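Local coordinates for decapping nuclease RAI1 (PDB 5BUD), which removes NAD caps and other 5'-end structures from RNA with a divalent metal ion, and binds and stimulates the exoribonuclease RAT1, at residues D77-L82 and L378-F383; V125-G130 and K372-Q377; V277-Y282 and L296-E301. All blocks are in the same frame, centred on the assembly; numbering follows the deposited sequence.

Contact 1. Residues D77-L82 and L378-F383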
ATOM      1  N   ASP A  77      -9.698  -0.493  -6.324  1.00 29.55           N
ATOM      2  CA  ASP A  77     -10.836  -0.149  -7.164  1.00 29.16           C
ATOM      3  C   ASP A  77     -10.478   0.908  -8.188  1.00 26.61           C
ATOM      4  O   ASP A  77     -10.476   2.084  -7.894  1.00 25.57           O
ATOM      5  CB  ASP A  77     -11.962   0.353  -6.278  1.00 29.89           C
ATOM      6  CG  ASP A  77     -13.230   0.616  -7.055  1.00 32.05           C
ATOM      7  OD1 ASP A  77     -13.339   0.122  -8.170  1.00 34.97           O
ATOM      8  OD2 ASP A  77     -14.106   1.318  -6.548  1.00 36.77           O
ATOM      9  N   PHE A  78     -10.168   0.499  -9.406  1.00 26.18           N
ATOM     10  CA  PHE A  78      -9.851   1.500 -10.425  1.00 25.44           C
ATOM     11  C   PHE A  78     -10.997   2.417 -10.809  1.00 25.45           C
ATOM     12  O   PHE A  78     -10.769   3.597 -11.141  1.00 25.64           O
ATOM     13  CB  PHE A  78      -9.200   0.872 -11.663  1.00 26.68           C
ATOM     14  CG  PHE A  78      -7.775   1.301 -11.870  1.00 25.64           C
ATOM     15  CD1 PHE A  78      -7.492   2.560 -12.360  1.00 25.54           C
ATOM     16  CD2 PHE A  78      -6.731   0.466 -11.573  1.00 26.81           C
ATOM     17  CE1 PHE A  78      -6.182   2.981 -12.545  1.00 25.94           C
ATOM     18  CE2 PHE A  78      -5.418   0.869 -11.776  1.00 24.38           C
ATOM     19  CZ  PHE A  78      -5.150   2.124 -12.251  1.00 25.26           C
ATOM     20  N   ASN A  79     -12.223   1.900 -10.804  1.00 27.72           N
ATOM     21  CA  ASN A  79     -13.409   2.748 -11.080  1.00 29.24           C
ATOM     22  C   ASN A  79     -13.384   4.002 -10.250  1.00 26.55           C
ATOM     23  O   ASN A  79     -13.443   5.116 -10.782  1.00 28.53           O
ATOM     24  CB  ASN A  79     -14.703   1.991 -10.793  1.00 34.75           C
ATOM     25  CG  ASN A  79     -15.931   2.715 -11.304  1.00 43.30           C
ATOM     26  OD1 ASN A  79     -16.457   3.613 -10.642  1.00 48.50           O
ATOM     27  ND2 ASN A  79     -16.408   2.322 -12.486  1.00 47.82           N
ATOM     28  N   SER A  80     -13.288   3.831  -8.937  1.00 25.99           N
ATOM     29  CA  SER A  80     -13.326   4.963  -8.021  1.00 26.69           C
ATOM     30  C   SER A  80     -12.098   5.847  -8.162  1.00 25.81           C
ATOM     31  O   SER A  80     -12.214   7.063  -8.109  1.00 26.28           O
ATOM     32  CB  SER A  80     -13.560   4.519  -6.566  1.00 27.48           C
ATOM     33  OG  SER A  80     -12.494   3.738  -6.047  1.00 29.53           O
ATOM     34  N   LEU A  81     -10.934   5.261  -8.425  1.00 26.01           N
ATOM     35  CA  LEU A  81      -9.749   6.072  -8.595  1.00 23.84           C
ATOM     36  C   LEU A  81      -9.905   6.937  -9.844  1.00 24.97           C
ATOM     37  O   LEU A  81      -9.612   8.113  -9.814  1.00 25.94           O
ATOM     38  CB  LEU A  81      -8.489   5.199  -8.686  1.00 22.84           C
ATOM     39  CG  LEU A  81      -7.168   5.908  -9.062  1.00 23.34           C
ATOM     40  CD1 LEU A  81      -6.824   7.056  -8.122  1.00 23.34           C
ATOM     41  CD2 LEU A  81      -6.027   4.898  -9.101  1.00 21.88           C
ATOM     42  N   LEU A  82     -10.382   6.362 -10.948  1.00 25.32           N
ATOM     43  CA  LEU A  82     -10.576   7.169 -12.175  1.00 26.06           C
ATOM     44  C   LEU A  82     -11.596   8.280 -11.985  1.00 25.54           C
ATOM     45  O   LEU A  82     -11.443   9.360 -12.564  1.00 25.86           O
ATOM     46  CB  LEU A  82     -10.968   6.307 -13.385  1.00 25.21           C
ATOM     47  CG  LEU A  82      -9.898   5.309 -13.829  1.00 26.47           C
ATOM     48  CD1 LEU A  82     -10.443   4.457 -14.957  1.00 26.25           C
ATOM     49  CD2 LEU A  82      -8.540   5.955 -14.189  1.00 24.70           C
ATOM     50  N   LEU A 378     -10.851  -2.018 -15.872  1.00 30.30           N
ATOM     51  CA  LEU A 378      -9.862  -1.026 -15.474  1.00 26.49           C
ATOM     52  C   LEU A 378     -10.383   0.332 -15.916  1.00 25.87           C
ATOM     53  O   LEU A 378     -10.867   1.120 -15.094  1.00 24.84           O
ATOM     54  CB  LEU A 378      -8.480  -1.333 -16.048  1.00 27.27           C
ATOM     55  CG  LEU A 378      -7.293  -0.608 -15.375  1.00 28.85           C
ATOM     56  CD1 LEU A 378      -5.949  -1.124 -15.882  1.00 28.84           C
ATOM     57  CD2 LEU A 378      -7.359   0.888 -15.554  1.00 29.38           C
ATOM     58  N   LEU A 379     -10.344   0.589 -17.222  1.00 25.19           N
ATOM     59  CA  LEU A 379     -10.876   1.831 -17.781  1.00 24.49           C
ATOM     60  C   LEU A 379     -12.393   1.821 -17.728  1.00 27.80           C
ATOM     61  O   LEU A 379     -13.024   0.760 -17.821  1.00 28.10           O
ATOM     62  CB  LEU A 379     -10.421   1.995 -19.216  1.00 27.34           C
ATOM     63  CG  LEU A 379      -8.899   2.093 -19.394  1.00 27.45           C
ATOM     64  CD1 LEU A 379      -8.576   2.271 -20.863  1.00 29.53           C
ATOM     65  CD2 LEU A 379      -8.376   3.256 -18.565  1.00 27.57           C
ATOM     66  N   THR A 380     -12.969   2.997 -17.519  1.00 26.36           N
ATOM     67  CA  THR A 380     -14.398   3.164 -17.538  1.00 27.07           C
ATOM     68  C   THR A 380     -14.788   4.113 -18.659  1.00 26.64           C
ATOM     69  O   THR A 380     -13.955   4.937 -19.108  1.00 24.20           O
ATOM     70  CB  THR A 380     -14.908   3.720 -16.213  1.00 27.78           C
ATOM     71  OG1 THR A 380     -14.375   5.039 -16.011  1.00 28.31           O
ATOM     72  CG2 THR A 380     -14.506   2.784 -15.060  1.00 28.26           C
ATOM     73  N   PRO A 381     -16.069   4.025 -19.101  1.00 28.37           N
ATOM     74  CA  PRO A 381     -16.487   4.882 -20.214  1.00 26.91           C
ATOM     75  C   PRO A 381     -16.522   6.362 -19.854  1.00 26.21           C
ATOM     76  O   PRO A 381     -16.236   7.204 -20.720  1.00 27.68           O
ATOM     77  CB  PRO A 381     -17.869   4.323 -20.603  1.00 28.74           C
ATOM     78  CG  PRO A 381     -18.335   3.542 -19.404  1.00 28.76           C
ATOM     79  CD  PRO A 381     -17.081   2.994 -18.786  1.00 27.26           C
ATOM     80  N   GLU A 382     -16.800   6.682 -18.591  1.00 26.73           N
ATOM     81  CA  GLU A 382     -16.754   8.060 -18.110  1.00 27.04           C
ATOM     82  C   GLU A 382     -15.334   8.611 -18.230  1.00 27.60           C
ATOM     83  O   GLU A 382     -15.144   9.764 -18.624  1.00 25.94           O
ATOM     84  CB  GLU A 382     -17.204   8.180 -16.648  1.00 30.54           C
ATOM     85  CG  GLU A 382     -18.682   7.864 -16.390  1.00 32.56           C
ATOM     86  CD  GLU A 382     -18.949   6.408 -15.992  1.00 32.57           C
ATOM     87  OE1 GLU A 382     -19.920   6.204 -15.242  1.00 34.63           O
ATOM     88  OE2 GLU A 382     -18.219   5.471 -16.413  1.00 29.93           O
ATOM     89  N   PHE A 383     -14.342   7.789 -17.895  1.00 25.79           N
ATOM     90  CA  PHE A 383     -12.945   8.261 -17.933  1.00 25.05           C
ATOM     91  C   PHE A 383     -12.411   8.421 -19.331  1.00 27.45           C
ATOM     92  O   PHE A 383     -11.786   9.445 -19.630  1.00 29.77           O
ATOM     93  CB  PHE A 383     -12.016   7.333 -17.133  1.00 25.03           C
ATOM     94  CG  PHE A 383     -10.555   7.750 -17.168  1.00 22.65           C
ATOM     95  CD1 PHE A 383     -10.139   8.917 -16.537  1.00 25.13           C
ATOM     96  CD2 PHE A 383      -9.609   6.992 -17.830  1.00 24.10           C
ATOM     97  CE1 PHE A 383      -8.805   9.314 -16.560  1.00 23.65           C
ATOM     98  CE2 PHE A 383      -8.273   7.379 -17.856  1.00 23.01           C
ATOM     99  CZ  PHE A 383      -7.876   8.536 -17.222  1.00 23.11           C
TER
HETATM  100  O   HOH W   1     -14.612   6.086 -13.564  1.00 29.34           O
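Leu82 and Phe383 meet through a methyl set squarely on a ring: CD2 of Leu82 lies 3.8 Å from the centroid of the Phe383 ring and only 4° off its normal, a CH-pi contact over the centre of one face. The other methyl, Leu82 CD1, sits between Leu378 O, at 3.4 Å, and the near side of Phe383, where CD2 is 3.9 Å away. CG of Leu82 is anti to its carbonyl carbon (chi1 -64°), which brings it toward residues 378-383, and chi2 of 176° then places the two methyls.

A second CH-pi contact is made by Phe78 and Leu378. Leu378 CD2 stands over the Phe78 ring, 3.7 Å from its centroid and shifted toward the rim. At the margin, the Thr380 methyl CG2 comes 3.2 Å from Asn79 ND2.

No direct hydrogen bond spans the segments, but one water does, donating to Asn79 O and lying 2.7 Å from Thr380 OG1. Thr380 OG1 accepts a weak capping bond from Phe383 N as well as meeting the water, so Thr380 is the N-cap of helix 381-389, while Asp77 takes the N-cap position of helix 78-92. Further out, Phe103 meets the Phe78 ring edge-to-face, and Phe133 of strand 131-136 touches Leu82, Leu378 and Phe383.

With two aliphatic-on-ring contacts and a single bridging water, the start of helix 78-92 is joined to the 378-380 linker and the first turn of helix 381-389 chiefly by apolar packing.

Contact 2. Residues V125-G130 and K372-Q377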
ATOM      1  N   VAL A 125      -1.166  -4.377 -17.542  1.00 23.94           N
ATOM      2  CA  VAL A 125      -0.748  -3.059 -18.023  1.00 24.83           C
ATOM      3  C   VAL A 125      -1.586  -2.640 -19.248  1.00 25.67           C
ATOM      4  O   VAL A 125      -1.599  -3.344 -20.279  1.00 24.62           O
ATOM      5  CB  VAL A 125       0.710  -3.082 -18.465  1.00 24.26           C
ATOM      6  CG1 VAL A 125       1.177  -1.707 -18.855  1.00 24.50           C
ATOM      7  CG2 VAL A 125       1.590  -3.647 -17.370  1.00 24.73           C
ATOM      8  N   VAL A 126      -2.223  -1.486 -19.153  1.00 24.51           N
ATOM      9  CA  VAL A 126      -3.153  -1.027 -20.175  1.00 26.69           C
ATOM     10  C   VAL A 126      -2.722   0.385 -20.594  1.00 26.27           C
ATOM     11  O   VAL A 126      -2.848   1.318 -19.816  1.00 27.59           O
ATOM     12  CB  VAL A 126      -4.606  -1.026 -19.661  1.00 25.62           C
ATOM     13  CG1 VAL A 126      -5.562  -0.484 -20.725  1.00 27.76           C
ATOM     14  CG2 VAL A 126      -5.026  -2.426 -19.219  1.00 26.93           C
ATOM     15  N   PRO A 127      -2.179   0.531 -21.813  1.00 28.40           N
ATOM     16  CA  PRO A 127      -1.833   1.860 -22.306  1.00 28.18           C
ATOM     17  C   PRO A 127      -3.074   2.623 -22.745  1.00 30.04           C
ATOM     18  O   PRO A 127      -3.948   2.057 -23.456  1.00 28.01           O
ATOM     19  CB  PRO A 127      -0.936   1.581 -23.511  1.00 29.15           C
ATOM     20  CG  PRO A 127      -0.600   0.134 -23.455  1.00 30.82           C
ATOM     21  CD  PRO A 127      -1.722  -0.530 -22.733  1.00 28.67           C
ATOM     22  N   PHE A 128      -3.146   3.899 -22.355  1.00 29.63           N
ATOM     23  CA  PHE A 128      -4.279   4.744 -22.729  1.00 30.23           C
ATOM     24  C   PHE A 128      -3.948   6.215 -22.555  1.00 30.56           C
ATOM     25  O   PHE A 128      -3.435   6.631 -21.515  1.00 31.09           O
ATOM     26  CB  PHE A 128      -5.543   4.381 -21.920  1.00 29.27           C
ATOM     27  CG  PHE A 128      -6.713   5.271 -22.219  1.00 30.26           C
ATOM     28  CD1 PHE A 128      -7.098   6.256 -21.326  1.00 30.71           C
ATOM     29  CD2 PHE A 128      -7.372   5.183 -23.436  1.00 32.24           C
ATOM     30  CE1 PHE A 128      -8.146   7.110 -21.621  1.00 31.28           C
ATOM     31  CE2 PHE A 128      -8.419   6.036 -23.737  1.00 32.41           C
ATOM     32  CZ  PHE A 128      -8.803   7.010 -22.831  1.00 32.47           C
ATOM     33  N   ASP A 129      -4.228   6.991 -23.600  1.00 31.44           N
ATOM     34  CA  ASP A 129      -3.995   8.421 -23.591  1.00 30.54           C
ATOM     35  C   ASP A 129      -2.582   8.804 -23.190  1.00 27.65           C
ATOM     36  O   ASP A 129      -2.386   9.754 -22.459  1.00 32.64           O
ATOM     37  CB  ASP A 129      -4.994   9.102 -22.653  1.00 32.10           C
ATOM     38  CG  ASP A 129      -5.083  10.603 -22.893  1.00 32.82           C
ATOM     39  OD1 ASP A 129      -4.733  11.026 -24.011  1.00 34.47           O
ATOM     40  OD2 ASP A 129      -5.487  11.341 -21.964  1.00 29.81           O
ATOM     41  N   GLY A 130      -1.614   8.035 -23.640  1.00 28.32           N
ATOM     42  CA  GLY A 130      -0.195   8.340 -23.436  1.00 29.55           C
ATOM     43  C   GLY A 130       0.330   7.902 -22.083  1.00 31.93           C
ATOM     44  O   GLY A 130       1.425   8.298 -21.698  1.00 34.11           O
ATOM     45  N   LYS A 372     -12.148  -6.576 -21.878  1.00 32.22           N
ATOM     46  CA  LYS A 372     -12.665  -6.407 -20.519  1.00 34.64           C
ATOM     47  C   LYS A 372     -11.949  -5.269 -19.800  1.00 31.32           C
ATOM     48  O   LYS A 372     -12.579  -4.476 -19.099  1.00 28.05           O
ATOM     49  CB  LYS A 372     -12.549  -7.686 -19.694  1.00 38.04           C
ATOM     50  CG  LYS A 372     -13.593  -8.728 -20.054  1.00 42.30           C
ATOM     51  CD  LYS A 372     -13.395 -10.017 -19.270  1.00 45.92           C
ATOM     52  CE  LYS A 372     -12.370 -10.928 -19.925  1.00 50.49           C
ATOM     53  NZ  LYS A 372     -12.377 -12.274 -19.281  1.00 54.95           N
ATOM     54  N   LEU A 373     -10.630  -5.204 -19.976  1.00 30.28           N
ATOM     55  CA  LEU A 373      -9.834  -4.212 -19.263  1.00 30.30           C
ATOM     56  C   LEU A 373     -10.281  -2.808 -19.653  1.00 29.72           C
ATOM     57  O   LEU A 373     -10.446  -1.913 -18.795  1.00 28.93           O
ATOM     58  CB  LEU A 373      -8.336  -4.418 -19.528  1.00 28.92           C
ATOM     59  CG  LEU A 373      -7.720  -5.580 -18.715  1.00 30.69           C
ATOM     60  CD1 LEU A 373      -6.315  -5.900 -19.177  1.00 29.81           C
ATOM     61  CD2 LEU A 373      -7.751  -5.290 -17.214  1.00 31.16           C
ATOM     62  N   ARG A 374     -10.491  -2.637 -20.948  1.00 28.69           N
ATOM     63  CA  ARG A 374     -10.754  -1.319 -21.520  1.00 29.66           C
ATOM     64  C   ARG A 374     -12.227  -0.932 -21.444  1.00 29.21           C
ATOM     65  O   ARG A 374     -12.539   0.220 -21.635  1.00 30.91           O
ATOM     66  CB  ARG A 374     -10.263  -1.266 -22.958  1.00 30.84           C
ATOM     67  CG  ARG A 374      -8.753  -1.323 -23.068  1.00 30.97           C
ATOM     68  CD  ARG A 374      -8.293  -1.263 -24.515  1.00 31.18           C
ATOM     69  NE  ARG A 374      -6.825  -1.264 -24.598  1.00 31.85           N
ATOM     70  CZ  ARG A 374      -6.050  -0.205 -24.377  1.00 28.18           C
ATOM     71  NH1 ARG A 374      -6.585   0.968 -24.095  1.00 28.36           N
ATOM     72  NH2 ARG A 374      -4.728  -0.315 -24.449  1.00 29.83           N
ATOM     73  N   ASN A 375     -13.108  -1.882 -21.129  1.00 32.04           N
ATOM     74  CA  ASN A 375     -14.554  -1.609 -21.021  1.00 34.07           C
ATOM     75  C   ASN A 375     -15.146  -1.928 -19.655  1.00 37.30           C
ATOM     76  O   ASN A 375     -16.186  -2.602 -19.562  1.00 39.19           O
ATOM     77  CB  ASN A 375     -15.313  -2.378 -22.115  1.00 34.32           C
ATOM     78  CG  ASN A 375     -14.920  -1.934 -23.497  1.00 34.78           C
ATOM     79  OD1 ASN A 375     -14.103  -2.572 -24.161  1.00 36.06           O
ATOM     80  ND2 ASN A 375     -15.463  -0.800 -23.923  1.00 37.66           N
ATOM     81  N   GLY A 376     -14.503  -1.456 -18.582  1.00 33.45           N
ATOM     82  CA  GLY A 376     -15.083  -1.603 -17.258  1.00 33.87           C
ATOM     83  C   GLY A 376     -14.173  -2.151 -16.180  1.00 34.37           C
ATOM     84  O   GLY A 376     -14.249  -1.711 -15.046  1.00 32.84           O
ATOM     85  N   GLN A 377     -13.303  -3.092 -16.535  1.00 34.85           N
ATOM     86  CA  GLN A 377     -12.501  -3.801 -15.552  1.00 37.22           C
ATOM     87  C   GLN A 377     -11.293  -2.974 -15.059  1.00 33.60           C
ATOM     88  O   GLN A 377     -10.766  -3.231 -13.987  1.00 32.11           O
ATOM     89  CB  GLN A 377     -12.015  -5.106 -16.151  1.00 43.56           C
ATOM     90  CG  GLN A 377     -11.733  -6.186 -15.151  1.00 50.10           C
ATOM     91  CD  GLN A 377     -11.600  -7.521 -15.843  1.00 53.19           C
ATOM     92  OE1 GLN A 377     -12.600  -8.220 -16.059  1.00 52.15           O
ATOM     93  NE2 GLN A 377     -10.370  -7.875 -16.216  1.00 50.66           N
TER
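Arg374, near the end of helix 367-377, reaches over to Pro127 on strand 121-128, a helix-on-strand packing within the PD-(D/E)XK nuclease fold of RAI1. The short axes pass 9.8 Å apart at 79°, so the helix runs nearly perpendicular to the strand.

The polar part is an end-on grip of one carbonyl oxygen by two nitrogens. Arg374 NH2 donates to Pro127 O at 2.7 Å, in the carbonyl plane and on a lone pair. Arg374 NH1 donates to the same Pro127 O at 2.9 Å from a position tilted 21° from that plane. The side chain is extended from CG to NE, which carries the guanidinium out to the strand. Asn370 OD1 accepts from NE and Lys347 O from NH2; these bonds to three residues fix the rotation of the flat group.

Apolar contacts divide the two methyls of Val126. CG1 covers one guanidinium face, 3.7 Å from Arg374 CZ, so the cation is held at its edge by oxygen and on a face by carbon. The other branch turns to the preceding helical residue, with Val126 CG2 placed 3.7 Å from Leu373 CD1.

Contact 3. Residues V277-Y282 and L296-E301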
ATOM      1  N   VAL A 277       5.480   8.876   3.052  1.00 22.14           N
ATOM      2  CA  VAL A 277       5.101   8.836   4.458  1.00 21.58           C
ATOM      3  C   VAL A 277       6.377   8.747   5.324  1.00 23.47           C
ATOM      4  O   VAL A 277       7.188   7.828   5.149  1.00 22.83           O
ATOM      5  CB  VAL A 277       4.188   7.642   4.710  1.00 20.93           C
ATOM      6  CG1 VAL A 277       3.959   7.459   6.194  1.00 20.87           C
ATOM      7  CG2 VAL A 277       2.845   7.821   3.941  1.00 22.39           C
ATOM      8  N   THR A 278       6.532   9.675   6.268  1.00 22.49           N
ATOM      9  CA  THR A 278       7.809   9.873   6.976  1.00 22.09           C
ATOM     10  C   THR A 278       7.829   9.229   8.369  1.00 21.82           C
ATOM     11  O   THR A 278       8.864   9.187   9.018  1.00 19.34           O
ATOM     12  CB  THR A 278       8.149  11.375   7.150  1.00 22.68           C
ATOM     13  OG1 THR A 278       7.184  12.011   8.000  1.00 21.91           O
ATOM     14  CG2 THR A 278       8.200  12.050   5.826  1.00 22.54           C
ATOM     15  N   LYS A 279       6.675   8.735   8.825  1.00 19.75           N
ATOM     16  CA  LYS A 279       6.564   8.184  10.179  1.00 19.43           C
ATOM     17  C   LYS A 279       5.868   6.817  10.144  1.00 19.20           C
ATOM     18  O   LYS A 279       4.761   6.670   9.551  1.00 20.19           O
ATOM     19  CB  LYS A 279       5.796   9.171  11.084  1.00 19.37           C
ATOM     20  CG  LYS A 279       6.576  10.406  11.504  1.00 20.70           C
ATOM     21  CD  LYS A 279       5.787  11.257  12.498  1.00 21.86           C
ATOM     22  CE  LYS A 279       6.615  12.404  13.064  1.00 22.53           C
ATOM     23  NZ  LYS A 279       7.115  13.246  11.970  1.00 22.41           N
ATOM     24  N   ILE A 280       6.500   5.826  10.778  1.00 18.94           N
ATOM     25  CA  ILE A 280       5.921   4.497  10.998  1.00 20.30           C
ATOM     26  C   ILE A 280       5.885   4.170  12.475  1.00 22.14           C
ATOM     27  O   ILE A 280       6.922   4.215  13.159  1.00 21.35           O
ATOM     28  CB  ILE A 280       6.751   3.400  10.277  1.00 21.30           C
ATOM     29  CG1 ILE A 280       6.933   3.781   8.831  1.00 21.96           C
ATOM     30  CG2 ILE A 280       6.095   2.046  10.450  1.00 21.87           C
ATOM     31  CD1 ILE A 280       7.866   2.914   8.029  1.00 22.35           C
ATOM     32  N   ILE A 281       4.701   3.855  12.996  1.00 20.10           N
ATOM     33  CA  ILE A 281       4.528   3.606  14.430  1.00 20.10           C
ATOM     34  C   ILE A 281       4.148   2.140  14.584  1.00 20.15           C
ATOM     35  O   ILE A 281       3.164   1.677  14.002  1.00 19.61           O
ATOM     36  CB  ILE A 281       3.462   4.536  15.042  1.00 22.19           C
ATOM     37  CG1 ILE A 281       3.940   5.978  14.919  1.00 22.93           C
ATOM     38  CG2 ILE A 281       3.153   4.180  16.482  1.00 25.77           C
ATOM     39  CD1 ILE A 281       3.086   7.031  15.567  1.00 23.40           C
ATOM     40  N   TYR A 282       4.934   1.421  15.360  1.00 18.23           N
ATOM     41  CA  TYR A 282       4.652   0.038  15.705  1.00 20.01           C
ATOM     42  C   TYR A 282       4.039  -0.075  17.085  1.00 21.14           C
ATOM     43  O   TYR A 282       4.550   0.475  18.073  1.00 20.75           O
ATOM     44  CB  TYR A 282       5.929  -0.825  15.626  1.00 20.61           C
ATOM     45  CG  TYR A 282       6.175  -1.388  14.260  1.00 21.12           C
ATOM     46  CD1 TYR A 282       6.755  -0.615  13.280  1.00 22.73           C
ATOM     47  CD2 TYR A 282       5.831  -2.711  13.943  1.00 21.20           C
ATOM     48  CE1 TYR A 282       7.002  -1.124  12.027  1.00 22.28           C
ATOM     49  CE2 TYR A 282       6.043  -3.204  12.672  1.00 21.73           C
ATOM     50  CZ  TYR A 282       6.627  -2.389  11.728  1.00 22.91           C
ATOM     51  OH  TYR A 282       6.884  -2.827  10.466  1.00 26.70           O
ATOM     52  N   LEU A 296       7.915   4.788  17.527  1.00 21.75           N
ATOM     53  CA  LEU A 296       8.017   5.554  16.287  1.00 24.65           C
ATOM     54  C   LEU A 296       9.344   5.367  15.558  1.00 24.48           C
ATOM     55  O   LEU A 296      10.400   5.481  16.158  1.00 23.71           O
ATOM     56  CB  LEU A 296       7.860   7.037  16.602  1.00 26.81           C
ATOM     57  CG  LEU A 296       8.067   8.075  15.503  1.00 30.35           C
ATOM     58  CD1 LEU A 296       7.122   7.877  14.349  1.00 30.58           C
ATOM     59  CD2 LEU A 296       7.877   9.452  16.121  1.00 35.24           C
ATOM     60  N   PHE A 297       9.275   5.086  14.265  1.00 23.22           N
ATOM     61  CA  PHE A 297      10.434   5.088  13.399  1.00 23.62           C
ATOM     62  C   PHE A 297      10.269   6.168  12.363  1.00 23.83           C
ATOM     63  O   PHE A 297       9.170   6.359  11.818  1.00 23.43           O
ATOM     64  CB  PHE A 297      10.583   3.754  12.670  1.00 23.07           C
ATOM     65  CG  PHE A 297      10.822   2.593  13.598  1.00 21.93           C
ATOM     66  CD1 PHE A 297      12.113   2.175  13.877  1.00 22.47           C
ATOM     67  CD2 PHE A 297       9.764   1.942  14.191  1.00 22.79           C
ATOM     68  CE1 PHE A 297      12.338   1.090  14.728  1.00 24.46           C
ATOM     69  CE2 PHE A 297       9.967   0.885  15.078  1.00 23.18           C
ATOM     70  CZ  PHE A 297      11.269   0.441  15.328  1.00 23.77           C
ATOM     71  N   ASN A 298      11.362   6.853  12.073  1.00 22.42           N
ATOM     72  CA  ASN A 298      11.411   7.789  10.954  1.00 22.74           C
ATOM     73  C   ASN A 298      11.786   7.017   9.713  1.00 22.94           C
ATOM     74  O   ASN A 298      12.833   6.376   9.687  1.00 21.44           O
ATOM     75  CB  ASN A 298      12.409   8.895  11.222  1.00 23.08           C
ATOM     76  CG  ASN A 298      12.027   9.745  12.398  1.00 25.77           C
ATOM     77  OD1 ASN A 298      10.900  10.270  12.473  1.00 28.93           O
ATOM     78  ND2 ASN A 298      12.947   9.893  13.338  1.00 25.70           N
ATOM     79  N   THR A 299      10.922   7.065   8.696  1.00 20.35           N
ATOM     80  CA  THR A 299      11.094   6.313   7.479  1.00 21.33           C
ATOM     81  C   THR A 299      12.501   6.446   6.889  1.00 24.72           C
ATOM     82  O   THR A 299      13.128   5.431   6.540  1.00 21.73           O
ATOM     83  CB  THR A 299      10.058   6.752   6.450  1.00 22.67           C
ATOM     84  OG1 THR A 299       8.752   6.501   7.014  1.00 20.59           O
ATOM     85  CG2 THR A 299      10.247   6.017   5.104  1.00 24.41           C
ATOM     86  N   GLU A 300      13.002   7.680   6.823  1.00 24.64           N
ATOM     87  CA  GLU A 300      14.302   7.947   6.234  1.00 26.87           C
ATOM     88  C   GLU A 300      15.462   7.309   7.012  1.00 24.56           C
ATOM     89  O   GLU A 300      16.548   7.119   6.458  1.00 23.36           O
ATOM     90  CB  GLU A 300      14.539   9.443   6.045  1.00 29.23           C
ATOM     91  CG  GLU A 300      14.928  10.188   7.315  1.00 34.82           C
ATOM     92  CD  GLU A 300      15.126  11.685   7.080  1.00 40.64           C
ATOM     93  OE1 GLU A 300      15.278  12.104   5.907  1.00 41.80           O
ATOM     94  OE2 GLU A 300      15.144  12.439   8.081  1.00 48.15           O
ATOM     95  N   GLU A 301      15.237   6.949   8.263  1.00 24.47           N
ATOM     96  CA  GLU A 301      16.298   6.338   9.097  1.00 24.04           C
ATOM     97  C   GLU A 301      16.329   4.816   9.020  1.00 25.02           C
ATOM     98  O   GLU A 301      17.352   4.188   9.329  1.00 21.59           O
ATOM     99  CB  GLU A 301      16.146   6.775  10.543  1.00 26.26           C
ATOM    100  CG  GLU A 301      16.458   8.250  10.741  1.00 26.89           C
ATOM    101  CD  GLU A 301      16.206   8.771  12.152  1.00 29.81           C
ATOM    102  OE1 GLU A 301      15.465   8.149  12.953  1.00 28.75           O
ATOM    103  OE2 GLU A 301      16.788   9.836  12.466  1.00 30.99           O
TER
HETATM  104  O   HOH W   2      11.458   9.899   7.506  1.00 27.08           O
HETATM  105  O   HOH W   3       9.494  11.657  10.547  1.00 30.29           O
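Tyr282 and Phe297 bring their rings together with centroids 6.0 Å apart. The ring planes stand at 86°, but neither ring presents a clean face or edge to the other, and the touch is made by Tyr282 CD1 against Phe297 CE2 at 4.0 Å. Ile280 O lies in the plane of the Phe297 ring, at its edge. Phe261 meets the Tyr282 ring edge-to-face, while Leu305 of helix 302-307 packs on Phe297.

On the face that carries Lys279, Ile281, Leu296 and Asn298, one methyl of Leu296 bridges two neighbours. Leu296 has CG anti to the backbone N (chi1 174°), and its CD1 reaches both Ile281 CG1, at 3.7 Å, and Lys279 CB. Lys279 bends at its last torsion, and a water joins its NZ to Asn298 OD1 and Thr278 O; the same lysine makes a cation-pi contact with Trp229.

These side chains belong to a beta hairpin, strands 279-285 and 291-298, in the PD-(D/E)XK nuclease fold. Ile280 and Phe297 form the antiparallel hydrogen-bonded pair: Ile280 N donates to Phe297 O at 2.9 Å and an almost straight 179°, and Phe297 N to Ile280 O at 2.7 Å. Strand 243-250, with the metal ligands Glu245 and Leu246, runs alongside strand 279-285, and Ile281 packs on Leu246.

Beyond the pairing, Thr299 turns its side chain toward residues 277-278, just before strand 279-285. Its OG1 donates to Val277 O at 2.8 Å, tilted from the carbonyl plane, and lies across from Ile280 CG1 at 3.7 Å. Thr299 N donates to Thr278 O at 3.0 Å from above the carbonyl plane.

Contacts 1 and 2 are neighbours, with centres 9 Å apart. Helix 367-377 of contact 2 is followed, after a three-residue linker, by helix 381-389 of contact 1; at the junction Leu378 N and Leu379 N each lie 3.0 Å from Leu373 O, probable hydrogen bonds. Contact 3 sits across the chain's centre, its own centre about 32 Å from that of contact 1 and 36 Å from that of contact 2. Along the sequence 77-82/378-383 encloses 125-130/372-377, which encloses the hairpin. Contacts 1 and 2 lie away from the annotated sites, their nearest atoms about 14 and 20 Å from the bound nucleic acid, whereas contact 3 lies beside strand 243-250, which carries Glu245 and Leu246.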